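Local coordinates for protein beta-d-glucoside glucohydrolase (Hypocrea jecorina, PDB 3ZZ1) that probably hydrolyses terminal, non-reducing beta-D-glucosyl residues to release beta-D-glucose, as a family 3 beta-glucosidase of the cellulose-degradation pathway, at residues D177-H182 against E553-D558. Numbering follows the deposited sequence.
Sequences DDRTLH and EGLFID
T180 OG1 donates to D177 OD1 at 2.6 Å, and the T180 OG1 atom also lies 3.3 Å from G554 CA. This is the N-cap of helix 178-194 meeting a type II' beta turn, E553 to F556, closed by F556 N to E553 O at 3.2 Å. D177 caps the helix through OD2, which accepts from T180 N from above the carboxylate plane, with an N-H...O angle of 158°; its OD1 takes the T180 hydroxyl on the syn side but tilted out of that plane. Two bonds from one residue therefore fix how the carboxylate is turned. With chi1 at -59°, T180 OG1 lies beside its own backbone N, so that hydroxyl and N-H both reach the D177 carboxylate, while CG2 packs against the G554 peptide, 3.5 Å from G554 O. G554 adopts positive phi (61°) here and brings bare backbone up to the threonine. No hydrogen bond joins the two segments, which belong to the N-terminal and C-terminal family 3 regions; their contact is van der Waals packing. R179 NE is salt-bridged to E183, NH1 bonds the R645 carbonyl O and NH2 bonds T646 OG1. L555 crosses the R179 chain at about a right angle, and its CD2 reaches T180 CA at 3.9 Å, while its CD1 sits over the centre of one guanidinium face, 3.5 Å from R179 CZ.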
loop_
_atom_site.group_PDB
_atom_site.type_symbol
_atom_site.label_atom_id
_atom_site.label_comp_id
_atom_site.label_asym_id
_atom_site.label_seq_id
_atom_site.Cartn_x
_atom_site.Cartn_y
_atom_site.Cartn_z
ATOM N N ASP A 177 2.088 -14.457 17.844
ATOM C CA ASP A 177 1.242 -15.638 18.035
ATOM C C ASP A 177 0.529 -15.996 16.728
ATOM O O ASP A 177 0.465 -15.181 15.794
ATOM C CB ASP A 177 0.218 -15.404 19.156
ATOM C CG ASP A 177 -0.745 -14.269 18.839
ATOM O OD1 ASP A 177 -0.396 -13.097 19.075
ATOM O OD2 ASP A 177 -1.849 -14.540 18.338
ATOM N N ASP A 178 -0.006 -17.212 16.668
ATOM C CA ASP A 178 -0.640 -17.725 15.456
ATOM C C ASP A 178 -1.832 -16.883 14.989
ATOM O O ASP A 178 -1.936 -16.565 13.803
ATOM C CB ASP A 178 -1.063 -19.183 15.648
ATOM C CG ASP A 178 -1.677 -19.779 14.400
ATOM O OD1 ASP A 178 -0.926 -20.093 13.456
ATOM O OD2 ASP A 178 -2.917 -19.932 14.364
ATOM N N ARG A 179 -2.722 -16.521 15.914
ATOM C CA ARG A 179 -3.902 -15.739 15.550
ATOM C C ARG A 179 -3.521 -14.392 14.939
ATOM O O ARG A 179 -4.116 -13.980 13.942
ATOM C CB ARG A 179 -4.864 -15.554 16.730
ATOM C CG ARG A 179 -6.190 -14.913 16.318
ATOM C CD ARG A 179 -7.154 -14.754 17.479
ATOM N NE ARG A 179 -8.248 -13.854 17.117
ATOM C CZ ARG A 179 -8.980 -13.157 17.983
ATOM N NH1 ARG A 179 -8.749 -13.247 19.289
ATOM N NH2 ARG A 179 -9.940 -12.357 17.537
ATOM N N THR A 180 -2.527 -13.727 15.526
ATOM C CA THR A 180 -2.027 -12.452 15.014
ATOM C C THR A 180 -1.463 -12.605 13.603
ATOM O O THR A 180 -1.752 -11.790 12.721
ATOM C CB THR A 180 -0.952 -11.842 15.945
ATOM O OG1 THR A 180 -1.513 -11.631 17.245
ATOM C CG2 THR A 180 -0.452 -10.503 15.408
ATOM N N LEU A 181 -0.663 -13.650 13.398
ATOM C CA LEU A 181 -0.088 -13.932 12.091
ATOM C C LEU A 181 -1.174 -14.034 11.020
ATOM O O LEU A 181 -1.048 -13.434 9.955
ATOM C CB LEU A 181 0.772 -15.207 12.123
ATOM C CG LEU A 181 1.316 -15.733 10.782
ATOM C CD1 LEU A 181 2.265 -14.736 10.134
ATOM C CD2 LEU A 181 2.000 -17.077 10.949
ATOM N N HIS A 182 -2.242 -14.770 11.332
ATOM C CA HIS A 182 -3.308 -15.069 10.374
ATOM C C HIS A 182 -4.320 -13.938 10.204
ATOM O O HIS A 182 -4.678 -13.583 9.081
ATOM C CB HIS A 182 -4.061 -16.325 10.802
ATOM C CG HIS A 182 -3.331 -17.597 10.515
ATOM N ND1 HIS A 182 -3.460 -18.275 9.322
ATOM C CD2 HIS A 182 -2.476 -18.325 11.271
ATOM C CE1 HIS A 182 -2.705 -19.356 9.348
ATOM N NE2 HIS A 182 -2.104 -19.417 10.523
ATOM N N GLU A 553 2.002 -6.845 21.091
ATOM C CA GLU A 553 0.751 -6.098 20.928
ATOM C C GLU A 553 -0.343 -6.923 20.246
ATOM O O GLU A 553 -1.523 -6.623 20.388
ATOM C CB GLU A 553 0.975 -4.766 20.193
ATOM C CG GLU A 553 1.333 -4.864 18.707
ATOM C CD GLU A 553 2.751 -5.362 18.451
ATOM O OE1 GLU A 553 3.578 -5.367 19.391
ATOM O OE2 GLU A 553 3.043 -5.745 17.301
ATOM N N GLY A 554 0.059 -7.955 19.505
ATOM C CA GLY A 554 -0.881 -8.862 18.848
ATOM C C GLY A 554 -1.766 -8.155 17.841
ATOM O O GLY A 554 -1.272 -7.465 16.946
ATOM N N LEU A 555 -3.078 -8.319 18.001
ATOM C CA LEU A 555 -4.057 -7.752 17.071
ATOM C C LEU A 555 -4.256 -6.240 17.204
ATOM O O LEU A 555 -4.905 -5.626 16.358
ATOM C CB LEU A 555 -5.412 -8.446 17.241
ATOM C CG LEU A 555 -5.515 -9.931 16.899
ATOM C CD1 LEU A 555 -6.910 -10.415 17.256
ATOM C CD2 LEU A 555 -5.208 -10.175 15.414
ATOM N N PHE A 556 -3.695 -5.652 18.256
ATOM C CA PHE A 556 -3.970 -4.258 18.608
ATOM C C PHE A 556 -2.895 -3.303 18.090
ATOM O O PHE A 556 -2.025 -2.861 18.844
ATOM C CB PHE A 556 -4.145 -4.118 20.129
ATOM C CG PHE A 556 -5.310 -4.892 20.684
ATOM C CD1 PHE A 556 -5.218 -6.269 20.895
ATOM C CD2 PHE A 556 -6.499 -4.243 21.011
ATOM C CE1 PHE A 556 -6.292 -6.988 21.410
ATOM C CE2 PHE A 556 -7.580 -4.955 21.530
ATOM C CZ PHE A 556 -7.476 -6.334 21.727
ATOM N N ILE A 557 -2.959 -3.006 16.793
ATOM C CA ILE A 557 -2.075 -2.021 16.165
ATOM C C ILE A 557 -2.850 -0.759 15.774
ATOM O O ILE A 557 -4.070 -0.810 15.561
ATOM C CB ILE A 557 -1.308 -2.598 14.929
ATOM C CG1 ILE A 557 -2.261 -2.908 13.763
ATOM C CG2 ILE A 557 -0.484 -3.825 15.345
ATOM C CD1 ILE A 557 -1.567 -3.145 12.413
ATOM N N ASP A 558 -2.132 0.361 15.695
ATOM C CA ASP A 558 -2.695 1.656 15.291
ATOM C C ASP A 558 -4.008 1.954 16.031
ATOM O O ASP A 558 -4.041 1.914 17.260
ATOM C CB ASP A 558 -2.850 1.731 13.761
ATOM C CG ASP A 558 -3.056 3.158 13.256
ATOM O OD1 ASP A 558 -2.066 3.903 13.088
ATOM O OD2 ASP A 558 -4.219 3.525 13.004
#